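Side-chain contacts in haloacid delahogenase-like family hydrolase (Xanthomonas campestris pv. campestris, PDB 2PKE), which probably acts as a magnesium-dependent phosphatase of the haloacid dehalogenase-like superfamily, with a metal site in its alpha/beta core: residues K73-T76 / L77-E81; E142-I145 / E146-G149. One frame throughout, in Å; residues are numbered along the deposited sequence.

How the contacts relate
Both contacts run along a single helix, but the two helices lie in different parts of the fold, and the nearest atoms of contacts 1 and 2 are about 10 Å apart. Contact 1, on helix 72-86, is buried among the helices that follow the first core strand and against the second subunit; beyond its backbone bonds it is chiefly apolar. Contact 2, on helix 138-148 of the parallel alpha/beta core, is only partly buried. It ends its helix with a serine and a glycine, carries long polar side chains towards open surface, and sends one lysine to an aspartate of the metal site. Hydrophobic bulk thus suits the first, hydrogen-bonding groups the second.

Contact 1: K73-T76 / L77-E81; sequences KGMT and LSMIE
The flat groups that meet are peptide units, and the Gly74 and Met75 carbonyls receive Ser78 N and Met79 N, each at 2.9 Å. Side-chain carbons rest beside these and the next carbonyl: Met79 CG lies 3.3 Å from Met75 O, and Ile80 CG1 lies 3.5 Å from Thr76 O, which accepts Ile80 N. Met75 and Met79, both selenomethionines, lie side by side and point the same way, with Met75 SE 4.1 Å from Met79 CE. Met75 is bent at chi3 (53°) and Met79 is extended; such long, flexible, apolar chains can fit against Tyr31 and Phe38 of helix 28-42, respectively. One strip further round, Thr76 CG2 meets Ile80 CD1 at 4.1 Å. This methyl lies anti to the backbone N, while chi1 of -57° leaves OG1 beside that nitrogen, where it bonds Ala72 O. Ser78 is small enough to fit against helix 57-68, and its OG accepts a hydrogen bond from Asn64 ND2. Two apolar faces thus flank hydroxyls satisfied by their own or a neighbouring helix. At the ends, Lys73 bonds Phe68 O and Glu81 bridges to Arg104, both of the second subunit, giving the dimer interface polar ties.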
ATOM      1  N   LYS A  73      -7.080  -1.480  -9.068  1.00 21.58           N
ATOM      2  CA  LYS A  73      -7.067  -2.938  -9.102  1.00 24.86           C
ATOM      3  C   LYS A  73      -8.389  -3.555  -8.631  1.00 24.74           C
ATOM      4  O   LYS A  73      -8.953  -4.443  -9.302  1.00 25.24           O
ATOM      5  CB  LYS A  73      -5.855  -3.461  -8.330  1.00 25.40           C
ATOM      6  CG  LYS A  73      -5.154  -4.596  -9.032  1.00 34.46           C
ATOM      7  CD  LYS A  73      -3.640  -4.541  -8.922  1.00 33.72           C
ATOM      8  CE  LYS A  73      -3.139  -4.337  -7.545  1.00 35.90           C
ATOM      9  NZ  LYS A  73      -1.655  -4.377  -7.628  1.00 35.94           N
ATOM     10  N   GLY A  74      -8.903  -3.062  -7.511  1.00 24.31           N
ATOM     11  CA  GLY A  74     -10.194  -3.484  -6.993  1.00 25.39           C
ATOM     12  C   GLY A  74     -11.305  -3.036  -7.912  1.00 22.31           C
ATOM     13  O   GLY A  74     -12.287  -3.742  -8.088  1.00 22.46           O
HETATM   14  N   MSE A  75     -11.143  -1.859  -8.503  1.00 24.35           N
HETATM   15  CA  MSE A  75     -12.119  -1.347  -9.461  1.00 22.92           C
HETATM   16  C   MSE A  75     -12.327  -2.357 -10.615  1.00 23.73           C
HETATM   17  O   MSE A  75     -13.483  -2.625 -11.004  1.00 21.17           O
HETATM   18  CB  MSE A  75     -11.638  -0.034 -10.065  1.00 24.98           C
HETATM   19  CG  MSE A  75     -12.662   0.693 -10.989  1.00 26.37           C
HETATM   20 SE   MSE A  75     -11.836   1.757 -12.342  0.75 27.50          SE
HETATM   21  CE  MSE A  75     -10.593   0.583 -13.266  1.00 21.09           C
ATOM     22  N   THR A  76     -11.220  -2.875 -11.157  1.00 18.14           N
ATOM     23  CA  THR A  76     -11.268  -3.860 -12.252  1.00 20.70           C
ATOM     24  C   THR A  76     -11.983  -5.150 -11.906  1.00 20.35           C
ATOM     25  O   THR A  76     -12.831  -5.628 -12.677  1.00 21.03           O
ATOM     26  CB  THR A  76      -9.900  -4.190 -12.733  1.00 19.95           C
ATOM     27  OG1 THR A  76      -9.276  -2.959 -13.131  1.00 24.70           O
ATOM     28  CG2 THR A  76      -9.960  -5.142 -13.927  1.00 17.61           C
ATOM     29  N   LEU A  77     -11.669  -5.679 -10.736  1.00 22.63           N
ATOM     30  CA  LEU A  77     -12.326  -6.881 -10.217  1.00 23.44           C
ATOM     31  C   LEU A  77     -13.820  -6.650  -9.933  1.00 21.49           C
ATOM     32  O   LEU A  77     -14.646  -7.531 -10.211  1.00 24.60           O
ATOM     33  CB  LEU A  77     -11.628  -7.371  -8.963  1.00 17.67           C
ATOM     34  CG  LEU A  77     -10.245  -7.964  -9.218  1.00 24.68           C
ATOM     35  CD1 LEU A  77      -9.553  -8.028  -7.860  1.00 19.32           C
ATOM     36  CD2 LEU A  77     -10.261  -9.355  -9.956  1.00 30.16           C
ATOM     37  N   SER A  78     -14.166  -5.473  -9.425  1.00 20.78           N
ATOM     38  CA  SER A  78     -15.594  -5.145  -9.238  1.00 19.50           C
ATOM     39  C   SER A  78     -16.314  -5.006 -10.600  1.00 19.10           C
ATOM     40  O   SER A  78     -17.457  -5.378 -10.732  1.00 21.47           O
ATOM     41  CB  SER A  78     -15.739  -3.896  -8.410  1.00 21.46           C
ATOM     42  OG  SER A  78     -15.230  -4.084  -7.076  1.00 22.41           O
HETATM   43  N   MSE A  79     -15.641  -4.453 -11.603  1.00 18.36           N
HETATM   44  CA  MSE A  79     -16.196  -4.360 -12.959  1.00 18.36           C
HETATM   45  C   MSE A  79     -16.408  -5.719 -13.545  1.00 16.46           C
HETATM   46  O   MSE A  79     -17.349  -5.906 -14.263  1.00 16.72           O
HETATM   47  CB  MSE A  79     -15.289  -3.568 -13.897  1.00 18.81           C
HETATM   48  CG  MSE A  79     -15.320  -2.073 -13.654  1.00 20.72           C
HETATM   49 SE   MSE A  79     -14.209  -1.165 -14.951  0.75 19.88          SE
HETATM   50  CE  MSE A  79     -15.003   0.586 -14.625  1.00 20.95           C
ATOM     51  N   ILE A  80     -15.505  -6.657 -13.316  1.00 15.92           N
ATOM     52  CA  ILE A  80     -15.642  -7.996 -13.910  1.00 19.64           C
ATOM     53  C   ILE A  80     -16.911  -8.624 -13.308  1.00 22.07           C
ATOM     54  O   ILE A  80     -17.811  -9.148 -14.022  1.00 21.65           O
ATOM     55  CB  ILE A  80     -14.368  -8.901 -13.695  1.00 20.72           C
ATOM     56  CG1 ILE A  80     -13.208  -8.452 -14.624  1.00 22.68           C
ATOM     57  CG2 ILE A  80     -14.716 -10.387 -13.943  1.00 18.67           C
ATOM     58  CD1 ILE A  80     -11.775  -8.788 -14.130  1.00 19.24           C
ATOM     59  N   GLU A  81     -16.981  -8.537 -11.989  1.00 20.77           N
ATOM     60  CA  GLU A  81     -18.082  -9.105 -11.223  1.00 23.56           C
ATOM     61  C   GLU A  81     -19.413  -8.485 -11.639  1.00 20.67           C
ATOM     62  O   GLU A  81     -20.406  -9.174 -11.842  1.00 21.99           O
ATOM     63  CB  GLU A  81     -17.756  -8.904  -9.747  1.00 24.85           C
ATOM     64  CG  GLU A  81     -18.426  -9.828  -8.794  1.00 39.40           C
ATOM     65  CD  GLU A  81     -17.613 -10.010  -7.509  1.00 47.89           C
ATOM     66  OE1 GLU A  81     -17.209  -8.995  -6.890  1.00 43.22           O
ATOM     67  OE2 GLU A  81     -17.373 -11.176  -7.129  1.00 50.67           O
TER

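Contact 2: E142-I145 / E146-G149; sequences EQKI and EQSG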
ATOM      1  N   GLU A 142       2.564   5.803  -5.203  1.00 22.99           N
ATOM      2  CA  GLU A 142       4.001   6.069  -5.283  1.00 22.82           C
ATOM      3  C   GLU A 142       4.458   6.319  -6.721  1.00 23.11           C
ATOM      4  O   GLU A 142       5.244   7.221  -6.996  1.00 20.17           O
ATOM      5  CB  GLU A 142       4.773   4.919  -4.695  1.00 25.15           C
ATOM      6  CG  GLU A 142       4.864   4.974  -3.191  1.00 26.22           C
ATOM      7  CD  GLU A 142       5.656   3.792  -2.668  1.00 31.67           C
ATOM      8  OE1 GLU A 142       5.948   2.877  -3.461  1.00 35.49           O
ATOM      9  OE2 GLU A 142       5.963   3.774  -1.470  1.00 39.70           O
ATOM     10  N   GLN A 143       3.911   5.545  -7.658  1.00 22.71           N
ATOM     11  CA  GLN A 143       4.245   5.731  -9.060  1.00 25.08           C
ATOM     12  C   GLN A 143       3.694   7.056  -9.607  1.00 22.21           C
ATOM     13  O   GLN A 143       4.362   7.715 -10.402  1.00 20.03           O
ATOM     14  CB  GLN A 143       3.847   4.512  -9.885  1.00 23.41           C
ATOM     15  CG  GLN A 143       4.794   3.270  -9.704  1.00 37.23           C
ATOM     16  CD  GLN A 143       6.321   3.601  -9.661  1.00 48.25           C
ATOM     17  OE1 GLN A 143       7.049   3.097  -8.801  1.00 53.73           O
ATOM     18  NE2 GLN A 143       6.791   4.455 -10.576  1.00 47.52           N
ATOM     19  N   LYS A 144       2.531   7.486  -9.151  1.00 20.62           N
ATOM     20  CA  LYS A 144       1.934   8.742  -9.606  1.00 22.12           C
ATOM     21  C   LYS A 144       2.797   9.921  -9.175  1.00 22.29           C
ATOM     22  O   LYS A 144       3.110  10.756 -10.006  1.00 20.04           O
ATOM     23  CB  LYS A 144       0.484   8.912  -9.143  1.00 22.40           C
ATOM     24  CG  LYS A 144      -0.554   7.893  -9.744  1.00 20.09           C
ATOM     25  CD  LYS A 144      -1.994   8.438  -9.589  1.00 24.82           C
ATOM     26  CE  LYS A 144      -3.068   7.445  -9.245  1.00 29.17           C
ATOM     27  NZ  LYS A 144      -4.462   7.910  -9.695  1.00 29.98           N
ATOM     28  N   ILE A 145       3.230   9.950  -7.916  1.00 19.59           N
ATOM     29  CA  ILE A 145       4.123  11.030  -7.494  1.00 24.24           C
ATOM     30  C   ILE A 145       5.420  11.057  -8.328  1.00 24.69           C
ATOM     31  O   ILE A 145       5.908  12.117  -8.653  1.00 24.85           O
ATOM     32  CB  ILE A 145       4.343  11.059  -5.951  1.00 27.96           C
ATOM     33  CG1 ILE A 145       5.179  12.271  -5.536  1.00 27.38           C
ATOM     34  CG2 ILE A 145       4.986   9.793  -5.427  1.00 31.56           C
ATOM     35  CD1 ILE A 145       4.495  13.629  -5.828  1.00 25.93           C
ATOM     36  N   GLU A 146       5.966   9.912  -8.688  1.00 27.41           N
ATOM     37  CA  GLU A 146       7.193   9.879  -9.524  1.00 29.79           C
ATOM     38  C   GLU A 146       6.891  10.324 -10.969  1.00 29.81           C
ATOM     39  O   GLU A 146       7.578  11.185 -11.481  1.00 32.36           O
ATOM     40  CB  GLU A 146       7.870   8.497  -9.411  1.00 31.62           C
ATOM     41  CG  GLU A 146       9.366   8.374  -9.963  1.00 37.27           C
ATOM     42  CD  GLU A 146      10.479   9.205  -9.199  1.00 52.94           C
ATOM     43  OE1 GLU A 146      10.443   9.326  -7.941  1.00 57.06           O
ATOM     44  OE2 GLU A 146      11.404   9.726  -9.881  1.00 53.03           O
ATOM     45  N   GLN A 147       5.825   9.813 -11.586  1.00 26.77           N
ATOM     46  CA  GLN A 147       5.387  10.226 -12.928  1.00 31.82           C
ATOM     47  C   GLN A 147       5.084  11.714 -13.005  1.00 28.79           C
ATOM     48  O   GLN A 147       5.119  12.286 -14.084  1.00 31.00           O
ATOM     49  CB  GLN A 147       4.074   9.514 -13.362  1.00 29.77           C
ATOM     50  CG  GLN A 147       4.070   7.973 -13.563  1.00 36.96           C
ATOM     51  CD  GLN A 147       2.642   7.382 -13.830  1.00 38.69           C
ATOM     52  OE1 GLN A 147       1.996   6.805 -12.925  1.00 47.09           O
ATOM     53  NE2 GLN A 147       2.155   7.541 -15.074  1.00 49.68           N
ATOM     54  N   SER A 148       4.706  12.317 -11.879  1.00 27.85           N
ATOM     55  CA  SER A 148       4.169  13.677 -11.843  1.00 25.44           C
ATOM     56  C   SER A 148       5.232  14.706 -12.062  1.00 23.31           C
ATOM     57  O   SER A 148       4.927  15.782 -12.533  1.00 25.70           O
ATOM     58  CB  SER A 148       3.446  14.008 -10.511  1.00 25.73           C
ATOM     59  OG  SER A 148       4.353  14.075  -9.421  1.00 20.59           O
ATOM     60  N   GLY A 149       6.463  14.387 -11.669  1.00 21.91           N
ATOM     61  CA  GLY A 149       7.553  15.351 -11.596  1.00 20.86           C
ATOM     62  C   GLY A 149       7.660  16.095 -10.279  1.00 21.47           C
ATOM     63  O   GLY A 149       8.658  16.759 -10.019  1.00 19.79           O
TER
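Ser148 and Ile145 meet at the C-terminal end of helix 138-148, the helix of the beta-alpha-beta crossover that joins strands 129-135 and 157-160 in the Rossmann-like core of this HAD-type fold. Among the backbone bonds, Gln147 N reaches Gln143 O at 2.8 Å in a nearly straight bond (174°), whereas Ser148 N makes weak bonds to both Lys144 O and Ile145 O, as the helix comes to its end. Gly149 then leaves helical geometry with phi at 88°, a left-handed conformation that glycine adopts easily because it lacks a side chain.

The side-chain hydrogen bonding centres on Ser148. Its OG sits between its own N and carbonyl carbon and turns back to donate to Ile145 O at 2.6 Å, tilted 34° from the carbonyl plane. Ser148 OG itself accepts Leu150 N, tying the helix end to the chain beyond it. A short serine is well suited to this double task. Glu146 OE1 bonds Ser151 OG in the same region.

The charged ends reach other parts of the assembly. Lys144 runs inwards and is long enough for its NZ to form a salt bridge with OD1 of Asp21, a residue of the magnesium site; NZ also bonds His109 NE2. The lysine probably helps to position that carboxylate, although its side chain stays about 9 Å from the ion. Glu142 OE1 instead reaches Ser161 of the second subunit.

Van der Waals contact is modest. Gln147 CG rests against the Gln143 carbonyl, 3.2 Å from its O, and the extended chain carries NE2 on to His109 O. Beside the serine, Ile145 CD1 approaches Ser148 OG to 3.6 Å.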